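Local coordinates for protein putative sodium:solute symporter (Proteus mirabilis, PDB 5NV9) that imports the sialic acid N-acetylneuraminic acid across the bacterial inner membrane, driven by the sodium gradient and coupled to two sodium ions, at residues D37-G41 with L103-S107; S53-T58 with D256-R260; I97-R101 with Y261-I267; T106-E110 with S353-D358. One frame throughout, in Å; residues are numbered along the deposited sequence.

Contact 1 (D37-G41 with L103-S107); sequences DYFRG and LKITS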
# COMPACT_ATOMS: atom_id res chain seq x y z
N ASP A 37 6.72 -20.26 9.68
CA ASP A 37 6.51 -20.47 8.26
C ASP A 37 5.52 -19.46 7.69
O ASP A 37 5.83 -18.78 6.74
CB ASP A 37 6.03 -21.88 7.92
CG ASP A 37 7.06 -22.94 8.33
OD1 ASP A 37 8.31 -22.80 8.03
OD2 ASP A 37 6.60 -23.88 9.01
N TYR A 38 4.37 -19.35 8.32
CA TYR A 38 3.26 -18.63 7.73
C TYR A 38 3.46 -17.11 7.66
O TYR A 38 2.95 -16.48 6.74
CB TYR A 38 2.00 -18.97 8.51
CG TYR A 38 0.70 -18.83 7.78
CD1 TYR A 38 0.25 -19.85 6.92
CD2 TYR A 38 -0.12 -17.74 7.99
CE1 TYR A 38 -0.97 -19.75 6.28
CE2 TYR A 38 -1.35 -17.65 7.37
CZ TYR A 38 -1.75 -18.64 6.49
OH TYR A 38 -2.98 -18.55 5.90
N PHE A 39 4.17 -16.54 8.64
CA PHE A 39 4.38 -15.10 8.75
C PHE A 39 5.81 -14.65 8.44
O PHE A 39 6.01 -13.51 8.03
CB PHE A 39 3.95 -14.58 10.13
CG PHE A 39 2.48 -14.79 10.47
CD1 PHE A 39 1.50 -14.33 9.65
CD2 PHE A 39 2.12 -15.47 11.62
CE1 PHE A 39 0.18 -14.51 9.95
CE2 PHE A 39 0.79 -15.67 11.96
CZ PHE A 39 -0.19 -15.16 11.13
N ARG A 40 6.80 -15.52 8.70
CA ARG A 40 8.21 -15.17 8.54
C ARG A 40 8.84 -15.93 7.36
O ARG A 40 9.93 -15.59 6.92
CB ARG A 40 9.00 -15.38 9.84
CG ARG A 40 8.45 -14.51 10.99
CD ARG A 40 9.16 -14.66 12.38
NE ARG A 40 10.58 -14.89 12.20
CZ ARG A 40 11.55 -14.00 12.29
NH1 ARG A 40 11.34 -12.76 12.67
NH2 ARG A 40 12.77 -14.40 12.05
N GLY A 41 8.15 -16.93 6.82
CA GLY A 41 8.65 -17.63 5.64
C GLY A 41 9.90 -18.50 5.89
O GLY A 41 10.59 -18.89 4.94
N LEU A 103 15.17 -8.33 17.18
CA LEU A 103 14.05 -8.75 18.02
C LEU A 103 13.31 -9.93 17.43
O LEU A 103 12.40 -10.40 18.07
CB LEU A 103 13.06 -7.60 18.33
CG LEU A 103 13.56 -6.41 19.19
CD1 LEU A 103 12.60 -5.24 19.06
CD2 LEU A 103 13.77 -6.75 20.65
N LYS A 104 13.65 -10.40 16.24
CA LYS A 104 12.97 -11.54 15.64
C LYS A 104 11.46 -11.35 15.67
O LYS A 104 10.68 -12.22 16.11
CB LYS A 104 13.34 -12.84 16.35
CG LYS A 104 14.83 -13.08 16.47
CD LYS A 104 15.46 -13.42 15.13
CE LYS A 104 16.86 -13.98 15.32
NZ LYS A 104 17.84 -13.32 14.39
N ILE A 105 11.04 -10.19 15.18
CA ILE A 105 9.64 -9.82 15.26
C ILE A 105 8.81 -10.68 14.33
O ILE A 105 9.28 -11.05 13.25
CB ILE A 105 9.40 -8.32 14.96
CG1 ILE A 105 9.87 -7.91 13.57
CG2 ILE A 105 10.12 -7.49 16.00
CD1 ILE A 105 8.89 -7.05 12.84
N THR A 106 7.59 -10.99 14.77
CA THR A 106 6.56 -11.38 13.87
C THR A 106 5.79 -10.10 13.47
O THR A 106 5.70 -9.78 12.27
CB THR A 106 5.66 -12.47 14.51
OG1 THR A 106 6.37 -13.69 14.45
CG2 THR A 106 4.32 -12.64 13.77
N SER A 107 5.36 -9.33 14.47
CA SER A 107 4.66 -8.03 14.26
C SER A 107 5.62 -6.87 14.56
O SER A 107 6.30 -6.89 15.56
CB SER A 107 3.44 -7.94 15.16
OG SER A 107 2.84 -6.67 15.13
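Arg40 reaches from the last turn of helix 35-40 across to the loop that follows helix 89-102, and its guanidinium ends on the backbone there. NH1 donates to Ile105 O at 2.7 Å. The oxygen lies almost in the guanidinium plane, at its edge, whereas the nitrogen stands 44° above the carbonyl plane and so does not use a lone pair. A bend at chi3 (35°) turns the end of an otherwise extended chain toward this carbonyl, and NE forms a salt bridge with Asp36. The aliphatic part is held by Thr106, whose OG1 sits 3.6 Å from Arg40 CD. The other branch of Thr106, CG2, is directed to Phe39: it lies 4.1 Å from Phe39 CB and approaches the ring obliquely. One threonine thus packs against two successive side chains of the helix, while Tyr38 CD2 lies over one face of the Phe39 ring. Lys104, at the start of the loop, has positive phi and closes a Schellman motif at the end of helix 89-102. An arginine side chain bonded to a loop carbonyl thus joins two cytoplasmic connections of the LeuT fold, a helix end and an interhelical loop.

Contact 2 (S53-T58 with D256-R260); sequences SVFATT and DVVQR. With NA (sodium ion), chain B; SLB (N-acetyl-beta-neuraminic acid), chain D.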
# COMPACT_ATOMS: atom_id res chain seq x y z
N SER A 53 8.11 -7.78 -3.88
CA SER A 53 6.91 -7.96 -3.07
C SER A 53 6.54 -6.67 -2.29
O SER A 53 5.34 -6.39 -2.09
CB SER A 53 7.10 -9.12 -2.05
OG SER A 53 5.93 -9.24 -1.24
N VAL A 54 7.57 -5.91 -1.89
CA VAL A 54 7.35 -4.63 -1.16
C VAL A 54 6.71 -3.66 -2.15
O VAL A 54 5.75 -3.03 -1.83
CB VAL A 54 8.68 -3.97 -0.66
CG1 VAL A 54 8.45 -2.52 -0.26
CG2 VAL A 54 9.30 -4.71 0.49
N PHE A 55 7.26 -3.55 -3.37
CA PHE A 55 6.72 -2.66 -4.43
C PHE A 55 5.27 -3.03 -4.75
O PHE A 55 4.41 -2.15 -4.83
CB PHE A 55 7.63 -2.69 -5.68
CG PHE A 55 7.16 -1.81 -6.83
CD1 PHE A 55 7.25 -0.44 -6.74
CD2 PHE A 55 6.67 -2.37 -8.03
CE1 PHE A 55 6.84 0.37 -7.77
CE2 PHE A 55 6.25 -1.56 -9.06
CZ PHE A 55 6.35 -0.19 -8.94
N ALA A 56 4.98 -4.33 -4.89
CA ALA A 56 3.63 -4.80 -5.29
C ALA A 56 2.62 -4.67 -4.14
O ALA A 56 1.46 -4.41 -4.38
CB ALA A 56 3.66 -6.23 -5.80
N THR A 57 3.07 -4.82 -2.92
CA THR A 57 2.29 -4.56 -1.68
C THR A 57 1.87 -3.08 -1.66
O THR A 57 0.72 -2.80 -1.48
CB THR A 57 3.09 -4.96 -0.40
OG1 THR A 57 3.30 -6.38 -0.35
CG2 THR A 57 2.42 -4.51 0.98
N THR A 58 2.78 -2.13 -1.91
CA THR A 58 2.44 -0.69 -1.76
C THR A 58 1.63 -0.15 -2.93
O THR A 58 0.75 0.69 -2.75
CB THR A 58 3.68 0.20 -1.56
OG1 THR A 58 4.57 0.00 -2.66
CG2 THR A 58 4.42 -0.14 -0.28
N ASP A 256 2.60 -4.38 6.71
CA ASP A 256 2.64 -5.03 5.37
C ASP A 256 4.03 -4.89 4.69
O ASP A 256 4.47 -5.82 4.02
CB ASP A 256 1.49 -4.56 4.45
CG ASP A 256 1.47 -3.06 4.22
OD1 ASP A 256 1.93 -2.22 5.10
OD2 ASP A 256 0.94 -2.71 3.14
N VAL A 257 4.71 -3.77 4.90
CA VAL A 257 6.06 -3.58 4.40
C VAL A 257 7.15 -4.14 5.36
O VAL A 257 8.02 -4.94 4.96
CB VAL A 257 6.27 -2.12 4.04
CG1 VAL A 257 7.75 -1.84 3.78
CG2 VAL A 257 5.48 -1.79 2.78
N VAL A 258 7.02 -3.80 6.63
CA VAL A 258 8.00 -4.15 7.63
C VAL A 258 8.19 -5.65 7.72
O VAL A 258 9.28 -6.15 7.91
CB VAL A 258 7.64 -3.58 9.06
CG1 VAL A 258 8.62 -4.10 10.06
CG2 VAL A 258 7.72 -2.08 9.08
N GLN A 259 7.11 -6.39 7.56
CA GLN A 259 7.20 -7.86 7.46
C GLN A 259 8.20 -8.38 6.42
O GLN A 259 8.84 -9.42 6.62
CB GLN A 259 5.82 -8.41 7.15
CG GLN A 259 5.49 -9.71 7.85
CD GLN A 259 4.15 -10.24 7.41
OE1 GLN A 259 3.26 -9.44 7.10
NE2 GLN A 259 4.00 -11.59 7.33
N ARG A 260 8.34 -7.68 5.30
CA ARG A 260 9.32 -8.10 4.27
C ARG A 260 10.76 -7.92 4.70
O ARG A 260 11.64 -8.49 4.08
CB ARG A 260 9.11 -7.38 2.94
CG ARG A 260 8.09 -8.02 2.04
CD ARG A 260 6.68 -7.63 2.37
NE ARG A 260 5.72 -8.41 1.58
CZ ARG A 260 4.52 -8.81 2.01
NH1 ARG A 260 4.10 -8.49 3.21
NH2 ARG A 260 3.77 -9.55 1.23
NA NA B . -0.48 -4.18 -5.29
C1 SLB D . -1.15 2.64 -3.63
C2 SLB D . -0.14 3.50 -2.94
C3 SLB D . -0.74 4.87 -2.69
C4 SLB D . 0.29 5.89 -2.18
C5 SLB D . 1.38 5.95 -3.26
C6 SLB D . 1.97 4.55 -3.48
C7 SLB D . 3.06 4.48 -4.57
C8 SLB D . 3.58 3.08 -4.74
C9 SLB D . 4.77 3.04 -5.70
C10 SLB D . 2.76 7.96 -3.62
C11 SLB D . 4.09 8.58 -3.25
N5 SLB D . 2.44 6.89 -2.88
O1A SLB D . -1.13 2.59 -4.91
O1B SLB D . -2.03 2.03 -2.91
O2 SLB D . 0.29 2.91 -1.68
O4 SLB D . -0.31 7.22 -2.00
O6 SLB D . 0.95 3.64 -3.87
O7 SLB D . 2.54 4.88 -5.84
O8 SLB D . 3.95 2.53 -3.48
O9 SLB D . 5.92 3.74 -5.17
O10 SLB D . 2.07 8.37 -4.56
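Helix 47-58 of the LeuT fold carries parts of both the sialic acid pocket and the conserved Na2 site, and here it meets the short helix 255-258 and the turn after it. Arg260 NE donates to Ser53 OG at 2.9 Å, a nearly straight bond (163°) with the hydroxyl close to the guanidinium plane. Thr57 OG1 lies over one face of the same guanidinium, 3.6 Å from Arg260 NH2; its own proton goes to Ser53 O, one turn back, and it also bonds to Ser346. Ser53 OG is shared with Asp182, a ligand of the second sodium, so Arg260 is linked to that site through one hydroxyl. Nearer the backbone of Arg260, Val54 CG2 packs on Arg260 CB at 3.6 Å, the two side chains running past each other in opposite directions. Thr58 divides its branches: CG2 touches Val257 CG2 at 3.6 Å, while OG1 is set between the backbone N and carbonyl carbon (chi1 57°). There Thr58 OG1 is hydrogen-bonded to SLB O8 of the bound N-acetylneuraminic acid at 2.7 Å. Ala56 O binds the sodium ion at 2.1 Å, with Leu59, Ala339, Ser342 and Ser343 completing the site. Around this buried contact, helix 236-253 lies against Val54 and Val257, helix 155-203 against Ser53 and Arg260, and helix 118-151 against Asp256.

Contact 3 (I97-R101 with Y261-I267); sequences IPFFR and YIVTDSI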
# COMPACT_ATOMS: atom_id res chain seq x y z
N ILE A 97 15.68 -1.18 10.74
CA ILE A 97 15.78 -2.64 10.41
C ILE A 97 16.60 -3.51 11.40
O ILE A 97 16.11 -4.62 11.80
CB ILE A 97 16.17 -2.88 8.93
CG1 ILE A 97 14.92 -2.63 8.08
CG2 ILE A 97 16.76 -4.26 8.71
CD1 ILE A 97 15.18 -2.58 6.58
N PRO A 98 17.69 -2.97 11.94
CA PRO A 98 18.41 -3.74 12.98
C PRO A 98 17.59 -4.09 14.21
O PRO A 98 17.74 -5.20 14.73
CB PRO A 98 19.62 -2.85 13.32
CG PRO A 98 19.81 -1.98 12.11
CD PRO A 98 18.41 -1.72 11.60
N PHE A 99 16.71 -3.19 14.66
CA PHE A 99 15.84 -3.52 15.80
C PHE A 99 14.85 -4.59 15.45
O PHE A 99 14.68 -5.56 16.20
CB PHE A 99 15.10 -2.29 16.34
CG PHE A 99 16.02 -1.36 17.11
CD1 PHE A 99 16.75 -0.41 16.46
CD2 PHE A 99 16.14 -1.48 18.49
CE1 PHE A 99 17.61 0.39 17.16
CE2 PHE A 99 16.99 -0.65 19.19
CZ PHE A 99 17.73 0.27 18.52
N PHE A 100 14.25 -4.44 14.28
CA PHE A 100 13.23 -5.36 13.81
C PHE A 100 13.84 -6.76 13.66
O PHE A 100 13.22 -7.77 14.04
CB PHE A 100 12.62 -4.90 12.44
CG PHE A 100 11.70 -3.68 12.52
CD1 PHE A 100 10.73 -3.56 13.50
CD2 PHE A 100 11.78 -2.67 11.58
CE1 PHE A 100 9.87 -2.42 13.54
CE2 PHE A 100 10.94 -1.55 11.62
CZ PHE A 100 9.97 -1.42 12.59
N ARG A 101 15.02 -6.85 13.06
CA ARG A 101 15.64 -8.11 12.86
C ARG A 101 16.11 -8.75 14.15
O ARG A 101 15.91 -9.94 14.34
CB ARG A 101 16.79 -8.01 11.87
CG ARG A 101 16.21 -7.86 10.46
CD ARG A 101 17.27 -7.84 9.38
NE ARG A 101 17.87 -9.16 9.22
CZ ARG A 101 17.34 -10.21 8.59
NH1 ARG A 101 16.13 -10.18 8.00
NH2 ARG A 101 18.03 -11.31 8.56
N TYR A 261 11.03 -7.11 5.73
CA TYR A 261 12.39 -6.93 6.21
C TYR A 261 12.94 -8.12 6.99
O TYR A 261 14.15 -8.22 7.17
CB TYR A 261 12.48 -5.67 7.11
CG TYR A 261 12.01 -4.34 6.45
CD1 TYR A 261 11.96 -4.15 5.05
CD2 TYR A 261 11.62 -3.27 7.25
CE1 TYR A 261 11.54 -2.92 4.50
CE2 TYR A 261 11.25 -2.04 6.71
CZ TYR A 261 11.17 -1.85 5.35
OH TYR A 261 10.75 -0.58 4.92
N ILE A 262 12.06 -9.00 7.48
CA ILE A 262 12.45 -10.11 8.34
C ILE A 262 12.33 -11.50 7.65
O ILE A 262 12.64 -12.53 8.25
CB ILE A 262 11.68 -10.04 9.69
CG1 ILE A 262 10.17 -10.02 9.54
CG2 ILE A 262 12.00 -8.71 10.38
CD1 ILE A 262 9.53 -11.37 9.56
N VAL A 263 11.85 -11.53 6.41
CA VAL A 263 11.75 -12.82 5.69
C VAL A 263 13.04 -13.29 5.05
O VAL A 263 13.14 -14.47 4.62
CB VAL A 263 10.63 -12.80 4.62
CG1 VAL A 263 9.29 -12.60 5.24
CG2 VAL A 263 10.88 -11.79 3.53
N THR A 264 13.99 -12.37 4.89
CA THR A 264 15.33 -12.64 4.36
C THR A 264 16.26 -13.19 5.44
O THR A 264 16.16 -12.83 6.62
CB THR A 264 15.93 -11.36 3.84
OG1 THR A 264 15.61 -10.28 4.75
CG2 THR A 264 15.34 -11.05 2.53
N ASP A 265 17.25 -13.96 5.02
CA ASP A 265 18.04 -14.71 5.97
C ASP A 265 19.25 -13.95 6.50
O ASP A 265 19.82 -14.33 7.49
CB ASP A 265 18.47 -16.04 5.37
CG ASP A 265 18.66 -17.08 6.41
OD1 ASP A 265 17.69 -17.42 7.08
OD2 ASP A 265 19.80 -17.55 6.56
N SER A 266 19.64 -12.88 5.84
CA SER A 266 20.78 -12.12 6.28
C SER A 266 20.54 -10.66 6.00
O SER A 266 19.55 -10.29 5.33
CB SER A 266 22.00 -12.57 5.48
OG SER A 266 21.82 -12.27 4.10
N ILE A 267 21.44 -9.83 6.51
CA ILE A 267 21.33 -8.38 6.35
C ILE A 267 21.72 -8.04 4.92
O ILE A 267 21.23 -7.07 4.34
CB ILE A 267 22.11 -7.58 7.43
CG1 ILE A 267 21.73 -6.10 7.41
CG2 ILE A 267 23.60 -7.68 7.22
CD1 ILE A 267 20.46 -5.77 8.19
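Ile97 lies over one face of the Tyr261 ring, its CD1 3.7 Å from the ring centroid and only 15° off the normal, a CH-pi contact. CG1 of Ile97 also touches the ring, 3.5 Å from Tyr261 CD2, and the two side chains cross at about a right angle. Phe100 meets the same tyrosine differently, its CD2 lying at the edge of the Tyr261 ring, whose hydroxyl is bonded to Phe251 O. The polar half of the contact belongs to Arg101. A bend at chi3 (71°) swings the guanidinium into the curve of the 261-267 loop, where NH1 donates to Tyr261 O at 2.9 Å, in the carbonyl plane and on a lone pair. NH1 also bonds Thr264 O at 3.0 Å, and NH2 reaches that same oxygen at 3.1 Å, an end-on grip by two nitrogens from one face of the carbonyl plane. Three bonds to two carbonyls leave the group little freedom to rotate, and the backbone of Ser266 passes over one guanidinium face. Ile267 slants across, its CD1 4.0 Å from Arg101 CD and as far from Ile97 CG2. Ser266 is the N-cap of helix 267-301, its OG accepting from Glu269 N. Arg101 thus ties helix 89-102 to the carbonyls of the loop leading to this N-cap, on the cytoplasmic side of the LeuT fold.

Contact 4 (T106-E110 with S353-D358); sequences TSAYE and SCFNSD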
# COMPACT_ATOMS: atom_id res chain seq x y z
N THR A 106 7.59 -10.99 14.77
CA THR A 106 6.56 -11.38 13.87
C THR A 106 5.79 -10.10 13.47
O THR A 106 5.70 -9.78 12.27
CB THR A 106 5.66 -12.47 14.51
OG1 THR A 106 6.37 -13.69 14.45
CG2 THR A 106 4.32 -12.64 13.77
N SER A 107 5.36 -9.33 14.47
CA SER A 107 4.66 -8.03 14.26
C SER A 107 5.62 -6.87 14.56
O SER A 107 6.30 -6.89 15.56
CB SER A 107 3.44 -7.94 15.16
OG SER A 107 2.84 -6.67 15.13
N ALA A 108 5.63 -5.87 13.71
CA ALA A 108 6.42 -4.65 13.93
C ALA A 108 6.18 -3.98 15.27
O ALA A 108 7.14 -3.37 15.85
CB ALA A 108 6.14 -3.66 12.80
N TYR A 109 4.95 -4.12 15.77
CA TYR A 109 4.47 -3.38 16.98
C TYR A 109 5.08 -3.95 18.28
O TYR A 109 5.08 -3.31 19.34
CB TYR A 109 2.94 -3.22 16.96
CG TYR A 109 2.54 -2.69 15.61
CD1 TYR A 109 3.01 -1.44 15.17
CD2 TYR A 109 1.83 -3.51 14.68
CE1 TYR A 109 2.73 -0.99 13.87
CE2 TYR A 109 1.54 -3.04 13.39
CZ TYR A 109 2.02 -1.81 12.97
OH TYR A 109 1.76 -1.39 11.68
N GLU A 110 5.68 -5.12 18.16
CA GLU A 110 6.48 -5.69 19.27
C GLU A 110 7.62 -4.78 19.64
O GLU A 110 7.99 -4.74 20.80
CB GLU A 110 7.09 -7.06 18.88
CG GLU A 110 6.10 -8.18 18.69
CD GLU A 110 6.68 -9.44 17.99
OE1 GLU A 110 7.86 -9.78 18.16
OE2 GLU A 110 5.92 -10.11 17.26
N SER A 353 -0.87 -11.55 10.92
CA SER A 353 0.34 -11.61 11.70
C SER A 353 0.24 -10.73 13.03
O SER A 353 0.70 -11.15 14.10
CB SER A 353 1.57 -11.17 10.87
OG SER A 353 1.57 -9.73 10.67
N CYS A 354 -0.30 -9.52 12.89
CA CYS A 354 -0.57 -8.63 14.01
C CYS A 354 -1.55 -9.25 14.98
O CYS A 354 -1.32 -9.24 16.21
CB CYS A 354 -1.14 -7.30 13.49
SG CYS A 354 0.10 -6.30 12.63
N PHE A 355 -2.65 -9.80 14.48
CA PHE A 355 -3.56 -10.43 15.40
C PHE A 355 -2.86 -11.56 16.20
O PHE A 355 -3.02 -11.64 17.43
CB PHE A 355 -4.78 -10.94 14.69
CG PHE A 355 -5.85 -11.43 15.62
CD1 PHE A 355 -5.80 -12.71 16.10
CD2 PHE A 355 -6.88 -10.59 16.04
CE1 PHE A 355 -6.81 -13.20 16.92
CE2 PHE A 355 -7.87 -11.06 16.90
CZ PHE A 355 -7.82 -12.37 17.35
N ASN A 356 -2.09 -12.40 15.51
CA ASN A 356 -1.44 -13.58 16.07
C ASN A 356 -0.46 -13.23 17.23
O ASN A 356 -0.47 -13.87 18.32
CB ASN A 356 -0.70 -14.36 14.98
CG ASN A 356 -0.66 -15.86 15.23
OD1 ASN A 356 0.29 -16.40 15.80
ND2 ASN A 356 -1.75 -16.54 14.86
N SER A 357 0.37 -12.22 16.98
CA SER A 357 1.41 -11.83 17.91
C SER A 357 0.85 -10.89 18.99
O SER A 357 0.99 -11.19 20.17
CB SER A 357 2.60 -11.18 17.18
OG SER A 357 3.57 -10.69 18.13
N ASP A 358 0.23 -9.77 18.54
CA ASP A 358 -0.12 -8.64 19.39
C ASP A 358 -1.41 -8.90 20.18
O ASP A 358 -1.60 -8.31 21.23
CB ASP A 358 -0.31 -7.34 18.60
CG ASP A 358 0.93 -6.94 17.80
OD1 ASP A 358 2.03 -7.15 18.33
OD2 ASP A 358 0.82 -6.47 16.65
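Glu110 OE2 is gripped by three donors, all well out of the carboxylate plane, the two backbone N-H groups on one face and Ser357 OG on the other. Ser357 OG gives the bond across the contact, 2.6 Å long; Ser107 N adds one of 3.0 Å that is almost straight (175°), and Thr106 N a third of 3.1 Å. With chi1 near -68° and the chain extended beyond CG, the carboxylate folds back over the preceding turn and comes up to helix 328-361. Ser107 OG accepts a weak bond from Tyr109 N, which with the Ser107 N bond makes Ser107 and Glu110 a capping box at the start of helix 110-115, on a type I beta turn. The cap is also tied to the neighbouring helix by Ser107 OG, which donates to Asp358 OD2 at 2.5 Å, on the syn side and 18° out of the carboxylate plane. Asp358 has further partners in helix 118-151, Arg121 at OD1 (a salt bridge) and Ser125 at OD2, which probably favour its charged form. Tyr109 turns its ring edge to this group: Cys354 SG lies 3.6 Å from CE2, a sulfur-aromatic contact at the edge, and Asp358 OD2 lies near CD2 in the ring plane, while the hydroxyl bonds Ala253 O. Thr106 CG2 rests against Ser357 CB at 4.1 Å.

Overall arrangement
Contacts 1, 3 and 4 lie on the cytoplasmic side, with centres about 8 to 15 Å apart, while contact 2 sits deeper, about 8 Å from the centre of the chain, beside the substrate and sodium ions. Contacts 1 and 4 share Thr106 and Ser107, so one loop joins helices 35-40 and 328-361. Contacts 2 and 3 use consecutive pieces of the chain, 256-260 and 261-267, and contact 3 includes helix 89-102, which leads into the 103-110 loop. Phe39 O, probably hydrogen-bonded to Gln259 NE2, connects contacts 1 and 2. Along the chain the segments of most pairs alternate, so distant parts of the LeuT fold are interlaced beneath the outward-open binding site.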